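Local coordinates for protein 3-ketosteroid-delta4-5alpha-dehydrogenase (Rhodococcus jostii, PDB 4AT2) that is an FAD-dependent dehydrogenase of steroid catabolism that oxidises 3-keto-5alpha-steroids, introducing a double bond between C4 and C5, at residues D231-I239 against E466-A474; R453-L461 against Y498-A506. One frame throughout, in Å; residues are numbered along the deposited sequence.

Contact 1 (D231-I239 against E466-A474); sequences DDTGRVVGI and EPIPGLFAA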
loop_
_atom_site.group_PDB
_atom_site.type_symbol
_atom_site.label_atom_id
_atom_site.label_comp_id
_atom_site.label_asym_id
_atom_site.label_seq_id
_atom_site.Cartn_x
_atom_site.Cartn_y
_atom_site.Cartn_z
ATOM N N ASP A 231 -5.676 -26.239 20.863
ATOM C CA ASP A 231 -6.541 -27.351 21.293
ATOM C C ASP A 231 -7.779 -27.433 20.390
ATOM O O ASP A 231 -7.882 -26.687 19.412
ATOM C CB ASP A 231 -6.894 -27.273 22.791
ATOM C CG ASP A 231 -7.770 -26.078 23.144
ATOM O OD1 ASP A 231 -8.440 -25.505 22.266
ATOM O OD2 ASP A 231 -7.798 -25.721 24.332
ATOM N N ASP A 232 -8.715 -28.326 20.709
ATOM C CA ASP A 232 -9.857 -28.557 19.813
ATOM C C ASP A 232 -10.892 -27.421 19.800
ATOM O O ASP A 232 -11.819 -27.434 18.987
ATOM C CB ASP A 232 -10.509 -29.936 20.045
ATOM C CG ASP A 232 -11.027 -30.133 21.461
ATOM O OD1 ASP A 232 -11.186 -29.151 22.226
ATOM O OD2 ASP A 232 -11.301 -31.308 21.810
ATOM N N THR A 233 -10.725 -26.443 20.686
ATOM C CA THR A 233 -11.568 -25.241 20.677
ATOM C C THR A 233 -10.940 -24.134 19.834
ATOM O O THR A 233 -11.570 -23.103 19.582
ATOM C CB THR A 233 -11.822 -24.688 22.099
ATOM O OG1 THR A 233 -10.648 -24.006 22.572
ATOM C CG2 THR A 233 -12.200 -25.808 23.070
ATOM N N GLY A 234 -9.698 -24.352 19.399
ATOM C CA GLY A 234 -8.972 -23.342 18.629
ATOM C C GLY A 234 -8.130 -22.412 19.495
ATOM O O GLY A 234 -7.490 -21.496 18.984
ATOM N N ARG A 235 -8.132 -22.636 20.805
ATOM C CA ARG A 235 -7.293 -21.863 21.723
ATOM C C ARG A 235 -5.803 -22.169 21.497
ATOM O O ARG A 235 -5.421 -23.331 21.336
ATOM C CB ARG A 235 -7.658 -22.182 23.181
ATOM C CG ARG A 235 -6.804 -21.425 24.186
ATOM C CD ARG A 235 -7.033 -21.788 25.645
ATOM N NE ARG A 235 -6.161 -20.930 26.449
ATOM C CZ ARG A 235 -6.475 -19.695 26.844
ATOM N NH1 ARG A 235 -7.667 -19.173 26.575
ATOM N NH2 ARG A 235 -5.598 -18.981 27.526
ATOM N N VAL A 236 -4.971 -21.129 21.501
ATOM C CA VAL A 236 -3.527 -21.311 21.418
ATOM C C VAL A 236 -3.040 -21.718 22.803
ATOM O O VAL A 236 -3.239 -20.985 23.775
ATOM C CB VAL A 236 -2.815 -20.029 20.940
ATOM C CG1 VAL A 236 -1.305 -20.180 21.024
ATOM C CG2 VAL A 236 -3.230 -19.707 19.511
ATOM N N VAL A 237 -2.406 -22.888 22.884
ATOM C CA VAL A 237 -2.020 -23.479 24.169
ATOM C C VAL A 237 -0.516 -23.746 24.253
ATOM O O VAL A 237 -0.031 -24.334 25.218
ATOM C CB VAL A 237 -2.796 -24.789 24.447
ATOM C CG1 VAL A 237 -4.289 -24.501 24.576
ATOM C CG2 VAL A 237 -2.496 -25.827 23.372
ATOM N N GLY A 238 0.225 -23.305 23.240
ATOM C CA GLY A 238 1.680 -23.489 23.240
ATOM C C GLY A 238 2.272 -23.226 21.875
ATOM O O GLY A 238 1.574 -22.763 20.974
ATOM N N ILE A 239 3.563 -23.515 21.726
ATOM C CA ILE A 239 4.260 -23.340 20.451
ATOM C C ILE A 239 5.184 -24.524 20.184
ATOM O O ILE A 239 5.548 -25.251 21.109
ATOM C CB ILE A 239 5.082 -22.019 20.392
ATOM C CG1 ILE A 239 6.254 -22.005 21.393
ATOM C CG2 ILE A 239 4.194 -20.808 20.616
ATOM C CD1 ILE A 239 7.510 -22.723 20.919
ATOM N N GLU A 466 -13.144 -11.121 16.329
ATOM C CA GLU A 466 -13.007 -11.622 17.700
ATOM C C GLU A 466 -11.559 -12.002 18.000
ATOM O O GLU A 466 -10.841 -12.460 17.104
ATOM C CB GLU A 466 -13.918 -12.833 17.943
ATOM C CG GLU A 466 -15.413 -12.573 17.766
ATOM C CD GLU A 466 -15.958 -11.460 18.655
ATOM O OE1 GLU A 466 -15.502 -11.311 19.818
ATOM O OE2 GLU A 466 -16.855 -10.718 18.183
ATOM N N PRO A 467 -11.122 -11.818 19.258
ATOM C CA PRO A 467 -9.778 -12.289 19.620
ATOM C C PRO A 467 -9.605 -13.797 19.421
ATOM O O PRO A 467 -10.561 -14.577 19.588
ATOM C CB PRO A 467 -9.673 -11.938 21.112
ATOM C CG PRO A 467 -10.586 -10.764 21.276
ATOM C CD PRO A 467 -11.754 -11.069 20.363
ATOM N N ILE A 468 -8.393 -14.202 19.055
ATOM C CA ILE A 468 -8.062 -15.615 19.018
ATOM C C ILE A 468 -7.661 -15.978 20.446
ATOM O O ILE A 468 -6.685 -15.434 20.968
ATOM C CB ILE A 468 -6.894 -15.899 18.037
ATOM C CG1 ILE A 468 -7.347 -15.642 16.589
ATOM C CG2 ILE A 468 -6.379 -17.330 18.210
ATOM C CD1 ILE A 468 -6.218 -15.645 15.563
ATOM N N PRO A 469 -8.413 -16.886 21.097
ATOM C CA PRO A 469 -8.092 -17.199 22.489
ATOM C C PRO A 469 -6.648 -17.662 22.685
ATOM O O PRO A 469 -6.133 -18.451 21.889
ATOM C CB PRO A 469 -9.096 -18.316 22.834
ATOM C CG PRO A 469 -10.233 -18.091 21.889
ATOM C CD PRO A 469 -9.564 -17.665 20.611
ATOM N N GLY A 470 -5.999 -17.141 23.727
ATOM C CA GLY A 470 -4.640 -17.528 24.072
ATOM C C GLY A 470 -3.540 -16.824 23.296
ATOM O O GLY A 470 -2.361 -17.079 23.556
ATOM N N LEU A 471 -3.910 -15.964 22.339
ATOM C CA LEU A 471 -2.930 -15.360 21.424
ATOM C C LEU A 471 -2.860 -13.844 21.513
ATOM O O LEU A 471 -3.859 -13.144 21.327
ATOM C CB LEU A 471 -3.199 -15.783 19.976
ATOM C CG LEU A 471 -2.050 -15.492 18.994
ATOM C CD1 LEU A 471 -0.775 -16.234 19.382
ATOM C CD2 LEU A 471 -2.499 -15.843 17.579
ATOM N N PHE A 472 -1.652 -13.358 21.775
ATOM C CA PHE A 472 -1.399 -11.937 21.971
ATOM C C PHE A 472 -0.183 -11.557 21.157
ATOM O O PHE A 472 0.599 -12.430 20.753
ATOM C CB PHE A 472 -1.178 -11.663 23.460
ATOM C CG PHE A 472 -2.291 -12.197 24.314
ATOM C CD1 PHE A 472 -3.433 -11.430 24.532
ATOM C CD2 PHE A 472 -2.240 -13.505 24.808
ATOM C CE1 PHE A 472 -4.488 -11.939 25.274
ATOM C CE2 PHE A 472 -3.296 -14.019 25.552
ATOM C CZ PHE A 472 -4.415 -13.230 25.788
ATOM N N ALA A 473 -0.015 -10.264 20.898
ATOM C CA ALA A 473 1.123 -9.837 20.066
ATOM C C ALA A 473 1.417 -8.362 20.223
ATOM O O ALA A 473 0.508 -7.574 20.482
ATOM C CB ALA A 473 0.876 -10.172 18.597
ATOM N N ALA A 474 2.685 -7.996 20.045
ATOM C CA ALA A 474 3.085 -6.589 20.092
ATOM C C ALA A 474 4.396 -6.400 19.355
ATOM O O ALA A 474 5.107 -7.370 19.066
ATOM C CB ALA A 474 3.203 -6.107 21.532
#
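Arg235 and Val236, where a hairpin turn gives way to strand 236-243, pack on the corner Pro469-Gly470 between strands 467-468 and 471-473, at the edge of the parallel sheet and away from the chain centre. One nearly straight hydrogen bond joins the backbones, from Val236 N to Pro469 O at 2.9 Å. Beside it Val236 turns its side chain inward: CG2, anti to the carbonyl carbon, meets Leu471 CB at 4.0 Å and Ile468 CG2 at 4.2 Å, and Leu299 and Val256 add to this apolar patch. Arg235 covers the outer side. Its extended chain, with CG anti to the backbone N (chi1 179°), crosses Pro469 obliquely, CG lying 4.1 Å from Pro469 CB, and sets one face of the guanidinium over Gly470 CA, which lies toward the rim of the group. A side chain on Gly470 would run into Val236 O, and the positive phi of Gly470 also favours glycine. Asp231 OD1 braces the hairpin turn, accepting from Thr233 N, Thr233 OG1 (2.7 Å) and Arg235 N. Thus the strand leaving a beta hairpin, whose type I turn is braced by an Asx turn, packs on the type II turn leading into an outermost strand of the parallel FAD-domain sheet.

Contact 2 (R453-L461 against Y498-A506); sequences RTTVNSEVL and YGRRAGISA
Arg501 and Tyr498, one helical turn apart, both bring an edge to the carbonyl oxygen of Val456, in the turn before strand 459-461. The Arg501 chain bends at chi2 (-76°), carrying its methylenes past this oxygen and bringing the guanidinium round so that NH1 donates to Val456 O at 2.9 Å. The oxygen lies close to the guanidinium plane, whereas NH1 stands above the carbonyl plane. Tyr498 offers its ring edge, CE1 being 3.4 Å from Val456 O. Asp127 receives both polar ends, in a salt bridge with Arg501 NH1 and a hydrogen bond with Tyr498 OH. Replacing Arg501 by an alanine is likely to leave Val456 O without this donor and to take one positive partner from Asp127. Deeper in, Ser458 points at the helix: CB packs on Ala502 CB at 3.6 Å, and OG, anti to the carbonyl carbon (chi1 -64°), donates to Tyr498 O at 2.7 Å. That carbonyl also accepts the helical bond from Ala502 N, on the opposite face of its plane. Ser505 OG lies close to Asn457 O, at 2.7 Å, and a water accepts from Asn457 ND2 and donates to Arg501 O. One serine hydroxyl, a guanidinium and a water thus join turn and helix largely through backbone carbonyls, and Asp127, joining Arg501 NH1 and Tyr498 OH, probably holds both side chains at the Val456 carbonyl.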
loop_
_atom_site.group_PDB
_atom_site.type_symbol
_atom_site.label_atom_id
_atom_site.label_comp_id
_atom_site.label_asym_id
_atom_site.label_seq_id
_atom_site.Cartn_x
_atom_site.Cartn_y
_atom_site.Cartn_z
ATOM N N ARG A 453 -3.341 -7.577 13.115
ATOM C CA ARG A 453 -4.303 -6.657 13.688
ATOM C C ARG A 453 -4.523 -7.053 15.155
ATOM O O ARG A 453 -4.834 -8.220 15.453
ATOM C CB ARG A 453 -5.619 -6.747 12.902
ATOM C CG ARG A 453 -6.722 -5.843 13.426
ATOM C CD ARG A 453 -6.550 -4.412 12.968
ATOM N NE ARG A 453 -7.712 -3.597 13.328
ATOM C CZ ARG A 453 -8.667 -3.215 12.476
ATOM N NH1 ARG A 453 -8.615 -3.554 11.183
ATOM N NH2 ARG A 453 -9.678 -2.470 12.920
ATOM N N THR A 454 -4.357 -6.087 16.057
ATOM C CA THR A 454 -4.517 -6.342 17.488
ATOM C C THR A 454 -5.411 -5.295 18.145
ATOM O O THR A 454 -5.526 -4.159 17.665
ATOM C CB THR A 454 -3.172 -6.330 18.252
ATOM O OG1 THR A 454 -2.546 -5.049 18.090
ATOM C CG2 THR A 454 -2.213 -7.456 17.786
ATOM N N THR A 455 -6.016 -5.681 19.267
ATOM C CA THR A 455 -6.809 -4.766 20.082
ATOM C C THR A 455 -5.888 -3.883 20.923
ATOM O O THR A 455 -4.673 -4.097 20.964
ATOM C CB THR A 455 -7.711 -5.521 21.063
ATOM O OG1 THR A 455 -6.887 -6.194 22.026
ATOM C CG2 THR A 455 -8.621 -6.532 20.346
ATOM N N VAL A 456 -6.459 -2.906 21.635
ATOM C CA VAL A 456 -5.648 -2.089 22.555
ATOM C C VAL A 456 -5.106 -2.903 23.732
ATOM O O VAL A 456 -4.198 -2.466 24.443
ATOM C CB VAL A 456 -6.405 -0.843 23.061
ATOM C CG1 VAL A 456 -6.700 0.082 21.888
ATOM C CG2 VAL A 456 -7.696 -1.238 23.777
ATOM N N ASN A 457 -5.659 -4.096 23.918
ATOM C CA ASN A 457 -5.160 -5.037 24.920
ATOM C C ASN A 457 -4.219 -6.091 24.323
ATOM O O ASN A 457 -3.857 -7.074 24.990
ATOM C CB ASN A 457 -6.322 -5.682 25.676
ATOM C CG ASN A 457 -7.031 -4.697 26.592
ATOM O OD1 ASN A 457 -8.242 -4.470 26.468
ATOM N ND2 ASN A 457 -6.281 -4.084 27.489
ATOM N N SER A 458 -3.821 -5.846 23.075
ATOM C CA SER A 458 -2.838 -6.653 22.347
ATOM C C SER A 458 -3.276 -8.089 22.105
ATOM O O SER A 458 -2.440 -9.004 21.982
ATOM C CB SER A 458 -1.454 -6.577 23.013
ATOM O OG SER A 458 -0.948 -5.249 22.958
ATOM N N GLU A 459 -4.591 -8.277 22.018
ATOM C CA GLU A 459 -5.170 -9.557 21.596
ATOM C C GLU A 459 -5.102 -9.616 20.079
ATOM O O GLU A 459 -5.436 -8.637 19.412
ATOM C CB GLU A 459 -6.631 -9.631 22.027
ATOM C CG GLU A 459 -6.805 -9.563 23.530
ATOM C CD GLU A 459 -8.120 -8.935 23.928
ATOM O OE1 GLU A 459 -8.452 -7.821 23.456
ATOM O OE2 GLU A 459 -8.821 -9.559 24.753
ATOM N N VAL A 460 -4.656 -10.744 19.530
ATOM C CA VAL A 460 -4.611 -10.893 18.074
ATOM C C VAL A 460 -6.028 -11.131 17.567
ATOM O O VAL A 460 -6.729 -12.028 18.050
ATOM C CB VAL A 460 -3.678 -12.055 17.655
ATOM C CG1 VAL A 460 -3.771 -12.312 16.158
ATOM C CG2 VAL A 460 -2.237 -11.726 18.048
ATOM N N LEU A 461 -6.459 -10.326 16.602
ATOM C CA LEU A 461 -7.822 -10.440 16.085
ATOM C C LEU A 461 -7.931 -11.386 14.897
ATOM O O LEU A 461 -7.149 -11.311 13.937
ATOM C CB LEU A 461 -8.381 -9.060 15.712
ATOM C CG LEU A 461 -8.631 -8.104 16.888
ATOM C CD1 LEU A 461 -8.891 -6.708 16.340
ATOM C CD2 LEU A 461 -9.796 -8.564 17.756
ATOM N N TYR A 498 2.461 -1.479 23.928
ATOM C CA TYR A 498 1.569 -2.626 23.652
ATOM C C TYR A 498 2.158 -3.971 24.075
ATOM O O TYR A 498 1.413 -4.927 24.300
ATOM C CB TYR A 498 0.999 -2.596 22.215
ATOM C CG TYR A 498 0.030 -1.440 22.126
ATOM C CD1 TYR A 498 -1.149 -1.461 22.862
ATOM C CD2 TYR A 498 0.345 -0.291 21.404
ATOM C CE1 TYR A 498 -2.026 -0.387 22.855
ATOM C CE2 TYR A 498 -0.514 0.794 21.389
ATOM C CZ TYR A 498 -1.698 0.735 22.109
ATOM O OH TYR A 498 -2.542 1.819 22.108
ATOM N N GLY A 499 3.479 -4.017 24.238
ATOM C CA GLY A 499 4.140 -5.148 24.909
ATOM C C GLY A 499 3.605 -5.280 26.328
ATOM O O GLY A 499 3.176 -6.358 26.737
ATOM N N ARG A 500 3.601 -4.175 27.074
ATOM C CA ARG A 500 2.976 -4.164 28.407
ATOM C C ARG A 500 1.558 -4.735 28.385
ATOM O O ARG A 500 1.215 -5.621 29.182
ATOM C CB ARG A 500 2.949 -2.743 28.984
ATOM C CG ARG A 500 4.309 -2.226 29.438
ATOM C CD ARG A 500 4.179 -0.792 29.942
ATOM N NE ARG A 500 3.301 -0.716 31.113
ATOM C CZ ARG A 500 2.751 0.407 31.570
ATOM N NH1 ARG A 500 2.984 1.570 30.970
ATOM N NH2 ARG A 500 1.966 0.363 32.638
ATOM N N ARG A 501 0.743 -4.236 27.462
ATOM C CA ARG A 501 -0.655 -4.649 27.357
ATOM C C ARG A 501 -0.749 -6.154 27.061
ATOM O O ARG A 501 -1.616 -6.841 27.605
ATOM C CB ARG A 501 -1.389 -3.841 26.281
ATOM C CG ARG A 501 -1.607 -2.375 26.647
ATOM C CD ARG A 501 -2.739 -2.193 27.665
ATOM N NE ARG A 501 -2.879 -0.780 28.036
ATOM C CZ ARG A 501 -3.531 0.135 27.315
ATOM N NH1 ARG A 501 -4.147 -0.204 26.189
ATOM N NH2 ARG A 501 -3.578 1.395 27.736
ATOM N N ALA A 502 0.156 -6.662 26.220
ATOM C CA ALA A 502 0.135 -8.089 25.882
ATOM C C ALA A 502 0.449 -8.922 27.115
ATOM O O ALA A 502 -0.159 -9.977 27.322
ATOM C CB ALA A 502 1.130 -8.409 24.773
ATOM N N GLY A 503 1.410 -8.471 27.923
ATOM C CA GLY A 503 1.783 -9.218 29.137
ATOM C C GLY A 503 0.658 -9.228 30.160
ATOM O O GLY A 503 0.383 -10.245 30.791
ATOM N N ILE A 504 0.007 -8.083 30.330
ATOM C CA ILE A 504 -1.152 -7.992 31.221
ATOM C C ILE A 504 -2.273 -8.958 30.783
ATOM O O ILE A 504 -2.817 -9.716 31.607
ATOM C CB ILE A 504 -1.682 -6.539 31.276
ATOM C CG1 ILE A 504 -0.639 -5.601 31.905
ATOM C CG2 ILE A 504 -3.019 -6.461 32.006
ATOM C CD1 ILE A 504 -0.962 -4.128 31.704
ATOM N N SER A 505 -2.600 -8.935 29.491
ATOM C CA SER A 505 -3.696 -9.739 28.956
ATOM C C SER A 505 -3.363 -11.220 29.000
ATOM O O SER A 505 -4.208 -12.045 29.356
ATOM C CB SER A 505 -4.031 -9.324 27.523
ATOM O OG SER A 505 -4.445 -7.973 27.475
ATOM N N ALA A 506 -2.125 -11.553 28.647
ATOM C CA ALA A 506 -1.683 -12.949 28.634
ATOM C C ALA A 506 -1.684 -13.587 30.024
ATOM O O ALA A 506 -1.956 -14.790 30.143
ATOM C CB ALA A 506 -0.306 -13.073 28.001
HETATM O O HOH W 1 -3.962 -5.190 28.672
#

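In the fold
Strands 459-461 and 467-468 follow each other in the chain, and the corner of contact 1 also leads through strand 471-473 towards the helix of contact 2, so the two interlock along the sequence, their centres 12 Å apart. They meet directly: Ile468 N probably bonds to Val460 O and Ala473 N to Ser458 O, while Ala474 CB packs on Gly499 N. Both are partly buried, but contact 1 is more peripheral, its centre about 27 Å from the chain centre, against about 19 Å for contact 2, and includes the exposed Pro469. Contact 1 joins a strand start to a corner by one backbone bond, a small apolar patch and an arginine laid across the corner; contact 2 holds a turn to helix 490-507 by polar side chains, the Tyr498 side chain about 10 Å from FAD.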